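Local coordinates for phenol hydroxylase component phL (Pseudomonas stutzeri, PDB 3U52), which probably serves as a helical, structural subunit of a multicomponent monooxygenase that hydroxylates phenol, at residues Gly100-Arg105 against Val246-Glu251; Val217-Ile222 against Leu261-Ala266. All blocks are in the same frame, centred on the assembly; numbering follows the deposited sequence.

In the fold
Both contacts are buried, but they occupy different parts of this all-helical chain. Contact 2 lies near the core, its centre about 7 Å from the centre of the chain, and no other protein chain touches its segments. Contact 1 is peripheral, with its centre about 23 Å out, where another copy of the protein reaches it. Contact 1 brings helix 81-105 against helix 246-249, the short helix that follows helix 211-240 and precedes helix 251-274; contact 2 crosses those two longer helices. Sulfur and apolar atoms carry contact 1, whereas contact 2 combines a tight methyl contact with an amide at an indole rim.

Contact 1 (Gly100-Arg105 against Val246-Glu251); sequences GFCEKR and VSMLTE
The sulfur atoms of Cys-102 and Met-248 meet across the contact, with Cys-102 SG 3.4 Å from Met-248 SD. Cys-102 SG, which stands beside its own backbone N (chi1 -65°), also lies against Met-248 CG and is met by Leu-249, whose CD2 comes to 3.6 Å from SG. The thiol sulfur thus sits in the notch between the Met-248 chain and Leu-249 CD2. No hydrogen bond crosses between the segments.

A Met-aromatic contact adds a second sulfur interaction. The chain of Met-248 runs at about a right angle to the side chain of Phe-101, and its SD approaches the ring obliquely, 3.8 Å from Phe-101 CD2 and 4.9 Å from the ring centroid. Extension at chi2 (-179°) carries the sulfur out to the opposing helix, and the bend at chi3 (79°) keeps the terminal methyl along the Phe-101 ring, farther from Cys-102 SG than the sulfur is.

One face of the Phe-101 ring is covered by Arg-105 CD from four residues on, 3.6 Å above the plane and displaced toward the rim. The guanidinium of Arg-105 continues to a salt bridge with Asp-235 of the second subunit, another copy of this protein, while Glu-251 of that subunit packs on Phe-101. Met-173 of helix 147-175 touches Cys-102, and Ile-170 of the same helix touches Leu-249. The cluster therefore joins helix 81-105 to the short helix 246-249 through dispersion among polarisable sulfur and carbon atoms, while Arg-105 at its flank takes a charged partner from the second subunit.

Contact 2 (Val217-Ile222 against Leu261-Ala266); sequences VQNILI and LRWTNA
The indole of Trp-263 presents its rim to Asn-219, and its neighbour Thr-264 lies over one face: Thr-264 CG2 sits 3.4 Å above the ring plane, over its centre, a CH-pi arrangement within the same helix. At the edge, close to the indole plane, Asn-219 OD1 approaches Trp-263 CH2 at 4.3 Å. That oxygen has its hydrogen bonds elsewhere, from Asn-137 ND2 and with Thr-215 OG1, which hold the amide beside the ring. His-153 of helix 147-175 makes an edge-to-face contact with the indole.

Ile-220 makes the tightest approach, its CD1 only 3.4 Å from Thr-264 CB, closer than usual for two carbons. The two side chains run antiparallel alongside one another, and the same methyl lies 3.9 Å from Thr-264 OG1. Bends at chi1 (-48°) and chi2 (-50°) fold the Ile-220 chain so that CD1 reaches the threonine. Thr-264 OG1 is hydrogen-bonded to Ser-260 O one turn back, leaving its methyl to face Asn-219, whose backbone O is 4.1 Å from Thr-264 CG2.

The short helical segments cross steeply, at -103°, with axes 10.5 Å apart. Helix 211-240 is widened here by a pi-type turn, in which Ile-222 N bonds to Val-217 O at 2.8 Å. A bound xenon lies about 12 Å from the Thr-264 side chain, so the contact does not line that site. The Asn-219 amide and the Thr-264 hydroxyl have their hydrogen-bond partners outside the two segments, and the crossing rests on van der Waals contact, mainly Ile-220 CD1 on Thr-264, with the Asn-219 amide oxygen at the indole edge.

Contact 1 (Gly100-Arg105 against Val246-Glu251)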
loop_
_atom_site.group_PDB
_atom_site.type_symbol
_atom_site.label_atom_id
_atom_site.label_comp_id
_atom_site.label_asym_id
_atom_site.label_seq_id
_atom_site.Cartn_x
_atom_site.Cartn_y
_atom_site.Cartn_z
ATOM N N GLY D 100 -18.234 21.866 -8.509
ATOM C CA GLY D 100 -18.365 21.609 -9.952
ATOM C C GLY D 100 -19.820 21.633 -10.418
ATOM O O GLY D 100 -20.112 22.172 -11.459
ATOM N N PHE D 101 -20.708 21.042 -9.631
ATOM C CA PHE D 101 -22.156 21.018 -9.869
ATOM C C PHE D 101 -22.773 22.438 -9.887
ATOM O O PHE D 101 -23.556 22.754 -10.755
ATOM C CB PHE D 101 -22.754 20.170 -8.760
ATOM C CG PHE D 101 -24.224 19.940 -8.852
ATOM C CD1 PHE D 101 -24.733 18.853 -9.583
ATOM C CD2 PHE D 101 -25.105 20.734 -8.134
ATOM C CE1 PHE D 101 -26.106 18.600 -9.610
ATOM C CE2 PHE D 101 -26.473 20.498 -8.168
ATOM C CZ PHE D 101 -26.972 19.429 -8.889
ATOM N N CYS D 102 -22.410 23.297 -8.931
ATOM C CA CYS D 102 -22.944 24.662 -8.887
ATOM C C CYS D 102 -22.397 25.488 -10.054
ATOM O O CYS D 102 -23.125 26.260 -10.664
ATOM C CB CYS D 102 -22.647 25.327 -7.544
ATOM S SG CYS D 102 -23.489 24.533 -6.135
ATOM N N GLU D 103 -21.119 25.287 -10.367
ATOM C CA GLU D 103 -20.457 25.949 -11.464
ATOM C C GLU D 103 -21.057 25.515 -12.820
ATOM O O GLU D 103 -21.428 26.378 -13.607
ATOM C CB GLU D 103 -18.930 25.727 -11.386
ATOM C CG GLU D 103 -18.111 26.028 -12.648
ATOM C CD GLU D 103 -17.892 27.509 -12.889
ATOM O OE1 GLU D 103 -16.718 27.957 -12.901
ATOM O OE2 GLU D 103 -18.898 28.234 -13.075
ATOM N N LYS D 104 -21.181 24.204 -13.062
ATOM C CA LYS D 104 -21.765 23.682 -14.320
ATOM C C LYS D 104 -23.233 24.069 -14.526
ATOM O O LYS D 104 -23.666 24.212 -15.666
ATOM C CB LYS D 104 -21.626 22.144 -14.440
ATOM C CG LYS D 104 -20.209 21.682 -14.695
ATOM C CD LYS D 104 -20.062 20.143 -14.802
ATOM C CE LYS D 104 -18.556 19.730 -14.743
ATOM N NZ LYS D 104 -18.184 18.685 -15.781
ATOM N N ARG D 105 -23.985 24.219 -13.437
ATOM C CA ARG D 105 -25.406 24.529 -13.496
ATOM C C ARG D 105 -25.755 26.013 -13.280
ATOM O O ARG D 105 -26.940 26.384 -13.270
ATOM C CB ARG D 105 -26.141 23.671 -12.483
ATOM C CG ARG D 105 -26.192 22.255 -12.941
ATOM C CD ARG D 105 -26.872 21.369 -11.967
ATOM N NE ARG D 105 -27.109 20.128 -12.668
ATOM C CZ ARG D 105 -28.302 19.659 -13.012
ATOM N NH1 ARG D 105 -29.431 20.276 -12.679
ATOM N NH2 ARG D 105 -28.339 18.534 -13.667
ATOM N N VAL D 246 -26.352 27.948 -1.953
ATOM C CA VAL D 246 -25.044 28.062 -1.272
ATOM C C VAL D 246 -24.872 27.094 -0.099
ATOM O O VAL D 246 -23.763 26.873 0.316
ATOM C CB VAL D 246 -24.703 29.511 -0.777
ATOM C CG1 VAL D 246 -24.949 30.520 -1.877
ATOM C CG2 VAL D 246 -25.494 29.837 0.447
ATOM N N SER D 247 -25.952 26.522 0.424
ATOM C CA SER D 247 -25.879 25.498 1.477
ATOM C C SER D 247 -25.024 24.283 1.113
ATOM O O SER D 247 -24.415 23.664 1.968
ATOM C CB SER D 247 -27.260 24.956 1.809
ATOM O OG SER D 247 -27.984 25.824 2.633
ATOM N N MET D 248 -25.044 23.898 -0.150
ATOM C CA MET D 248 -24.288 22.737 -0.534
ATOM C C MET D 248 -22.819 23.100 -0.575
ATOM O O MET D 248 -21.955 22.223 -0.414
ATOM C CB MET D 248 -24.792 22.139 -1.863
ATOM C CG MET D 248 -24.614 23.007 -3.107
ATOM S SD MET D 248 -25.304 22.153 -4.604
ATOM C CE MET D 248 -27.055 22.441 -4.449
ATOM N N LEU D 249 -22.525 24.388 -0.748
ATOM C CA LEU D 249 -21.122 24.857 -0.730
ATOM C C LEU D 249 -20.529 25.023 0.663
ATOM O O LEU D 249 -19.326 25.043 0.828
ATOM C CB LEU D 249 -20.970 26.122 -1.573
ATOM C CG LEU D 249 -21.538 25.999 -2.995
ATOM C CD1 LEU D 249 -21.365 27.325 -3.738
ATOM C CD2 LEU D 249 -20.822 24.856 -3.764
ATOM N N THR D 250 -21.367 25.102 1.682
ATOM C CA THR D 250 -20.879 25.352 3.032
ATOM C C THR D 250 -21.046 24.121 3.896
ATOM O O THR D 250 -20.936 24.192 5.123
ATOM C CB THR D 250 -21.637 26.552 3.655
ATOM O OG1 THR D 250 -23.031 26.284 3.562
ATOM C CG2 THR D 250 -21.338 27.869 2.859
ATOM N N GLU D 251 -21.328 22.969 3.279
ATOM C CA GLU D 251 -21.526 21.780 4.091
ATOM C C GLU D 251 -20.166 21.362 4.671
ATOM O O GLU D 251 -20.087 20.841 5.760
ATOM C CB GLU D 251 -22.189 20.635 3.273
ATOM C CG GLU D 251 -22.645 19.381 4.106
ATOM C CD GLU D 251 -23.819 19.599 5.099
ATOM O OE1 GLU D 251 -24.547 20.623 5.051
ATOM O OE2 GLU D 251 -24.029 18.702 5.938
#

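Contact 2 (Val217-Ile222 against Leu261-Ala266)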
loop_
_atom_site.group_PDB
_atom_site.type_symbol
_atom_site.label_atom_id
_atom_site.label_comp_id
_atom_site.label_asym_id
_atom_site.label_seq_id
_atom_site.Cartn_x
_atom_site.Cartn_y
_atom_site.Cartn_z
ATOM N N VAL D 217 -9.798 32.333 22.765
ATOM C CA VAL D 217 -10.528 33.420 22.095
ATOM C C VAL D 217 -10.901 33.025 20.680
ATOM O O VAL D 217 -12.072 33.176 20.259
ATOM C CB VAL D 217 -9.678 34.710 22.047
ATOM C CG1 VAL D 217 -10.415 35.798 21.270
ATOM C CG2 VAL D 217 -9.355 35.166 23.482
ATOM N N GLN D 218 -9.900 32.558 19.937
ATOM C CA GLN D 218 -10.087 32.109 18.560
ATOM C C GLN D 218 -10.950 30.823 18.416
ATOM O O GLN D 218 -11.974 30.802 17.711
ATOM C CB GLN D 218 -8.728 31.870 17.878
ATOM C CG GLN D 218 -8.859 31.441 16.392
ATOM C CD GLN D 218 -9.515 32.567 15.537
ATOM O OE1 GLN D 218 -8.836 33.472 15.152
ATOM N NE2 GLN D 218 -10.803 32.455 15.208
ATOM N N ASN D 219 -10.513 29.762 19.071
ATOM C CA ASN D 219 -11.031 28.429 18.798
ATOM C C ASN D 219 -12.285 28.069 19.585
ATOM O O ASN D 219 -12.990 27.154 19.179
ATOM C CB ASN D 219 -9.917 27.356 18.941
ATOM C CG ASN D 219 -8.765 27.549 17.918
ATOM O OD1 ASN D 219 -7.584 27.531 18.281
ATOM N ND2 ASN D 219 -9.109 27.773 16.651
ATOM N N ILE D 220 -12.561 28.777 20.707
ATOM C CA ILE D 220 -13.771 28.559 21.504
ATOM C C ILE D 220 -14.740 29.758 21.366
ATOM O O ILE D 220 -15.868 29.605 20.883
ATOM C CB ILE D 220 -13.491 28.328 23.065
ATOM C CG1 ILE D 220 -12.372 27.298 23.357
ATOM C CG2 ILE D 220 -14.806 27.975 23.825
ATOM C CD1 ILE D 220 -12.530 25.999 22.627
ATOM N N LEU D 221 -14.302 30.940 21.787
ATOM C CA LEU D 221 -15.215 32.103 21.852
ATOM C C LEU D 221 -15.659 32.657 20.483
ATOM O O LEU D 221 -16.854 32.751 20.225
ATOM C CB LEU D 221 -14.655 33.215 22.742
ATOM C CG LEU D 221 -14.285 32.873 24.204
ATOM C CD1 LEU D 221 -13.682 34.138 24.859
ATOM C CD2 LEU D 221 -15.418 32.239 25.059
ATOM N N ILE D 222 -14.739 32.986 19.589
ATOM C CA ILE D 222 -15.156 33.502 18.282
ATOM C C ILE D 222 -15.864 32.401 17.440
ATOM O O ILE D 222 -17.005 32.557 17.018
ATOM C CB ILE D 222 -13.967 34.116 17.524
ATOM C CG1 ILE D 222 -13.519 35.437 18.219
ATOM C CG2 ILE D 222 -14.358 34.429 16.100
ATOM C CD1 ILE D 222 -12.118 35.856 17.858
ATOM N N LEU D 261 -15.461 20.573 17.634
ATOM C CA LEU D 261 -15.977 20.493 18.994
ATOM C C LEU D 261 -15.380 19.328 19.784
ATOM O O LEU D 261 -15.158 19.440 20.990
ATOM C CB LEU D 261 -17.494 20.429 18.936
ATOM C CG LEU D 261 -18.480 21.601 19.085
ATOM C CD1 LEU D 261 -17.945 22.978 18.817
ATOM C CD2 LEU D 261 -19.731 21.310 18.271
ATOM N N ARG D 262 -15.056 18.213 19.129
ATOM C CA ARG D 262 -14.461 17.094 19.869
ATOM C C ARG D 262 -13.157 17.481 20.552
ATOM O O ARG D 262 -13.010 17.286 21.762
ATOM C CB ARG D 262 -14.282 15.857 18.970
ATOM C CG ARG D 262 -15.634 15.305 18.460
ATOM C CD ARG D 262 -15.431 13.987 17.766
ATOM N NE ARG D 262 -15.041 12.934 18.702
ATOM C CZ ARG D 262 -14.510 11.775 18.317
ATOM N NH1 ARG D 262 -14.294 11.551 17.023
ATOM N NH2 ARG D 262 -14.180 10.860 19.215
ATOM N N TRP D 263 -12.212 18.057 19.817
ATOM C CA TRP D 263 -10.921 18.286 20.426
ATOM C C TRP D 263 -10.912 19.568 21.249
ATOM O O TRP D 263 -10.213 19.615 22.243
ATOM C CB TRP D 263 -9.801 18.287 19.386
ATOM C CG TRP D 263 -9.738 19.493 18.467
ATOM C CD1 TRP D 263 -10.314 19.608 17.223
ATOM C CD2 TRP D 263 -9.003 20.720 18.675
ATOM N NE1 TRP D 263 -10.029 20.828 16.682
ATOM C CE2 TRP D 263 -9.223 21.533 17.538
ATOM C CE3 TRP D 263 -8.196 21.218 19.722
ATOM C CZ2 TRP D 263 -8.651 22.829 17.410
ATOM C CZ3 TRP D 263 -7.631 22.483 19.603
ATOM C CH2 TRP D 263 -7.869 23.283 18.462
ATOM N N THR D 264 -11.639 20.615 20.820
ATOM C CA THR D 264 -11.642 21.852 21.594
ATOM C C THR D 264 -12.339 21.677 22.939
ATOM O O THR D 264 -11.836 22.155 23.944
ATOM C CB THR D 264 -12.219 23.064 20.863
ATOM O OG1 THR D 264 -13.592 22.844 20.584
ATOM C CG2 THR D 264 -11.472 23.373 19.554
ATOM N N ASN D 265 -13.464 20.967 22.994
ATOM C CA ASN D 265 -14.029 20.552 24.301
ATOM C C ASN D 265 -13.118 19.641 25.156
ATOM O O ASN D 265 -13.045 19.838 26.368
ATOM C CB ASN D 265 -15.390 19.876 24.132
ATOM C CG ASN D 265 -16.479 20.835 23.693
ATOM O OD1 ASN D 265 -16.323 22.048 23.795
ATOM N ND2 ASN D 265 -17.608 20.288 23.225
ATOM N N ALA D 266 -12.444 18.644 24.575
ATOM C CA ALA D 266 -11.499 17.828 25.364
ATOM C C ALA D 266 -10.327 18.680 25.934
ATOM O O ALA D 266 -9.903 18.468 27.083
ATOM C CB ALA D 266 -10.972 16.675 24.574
#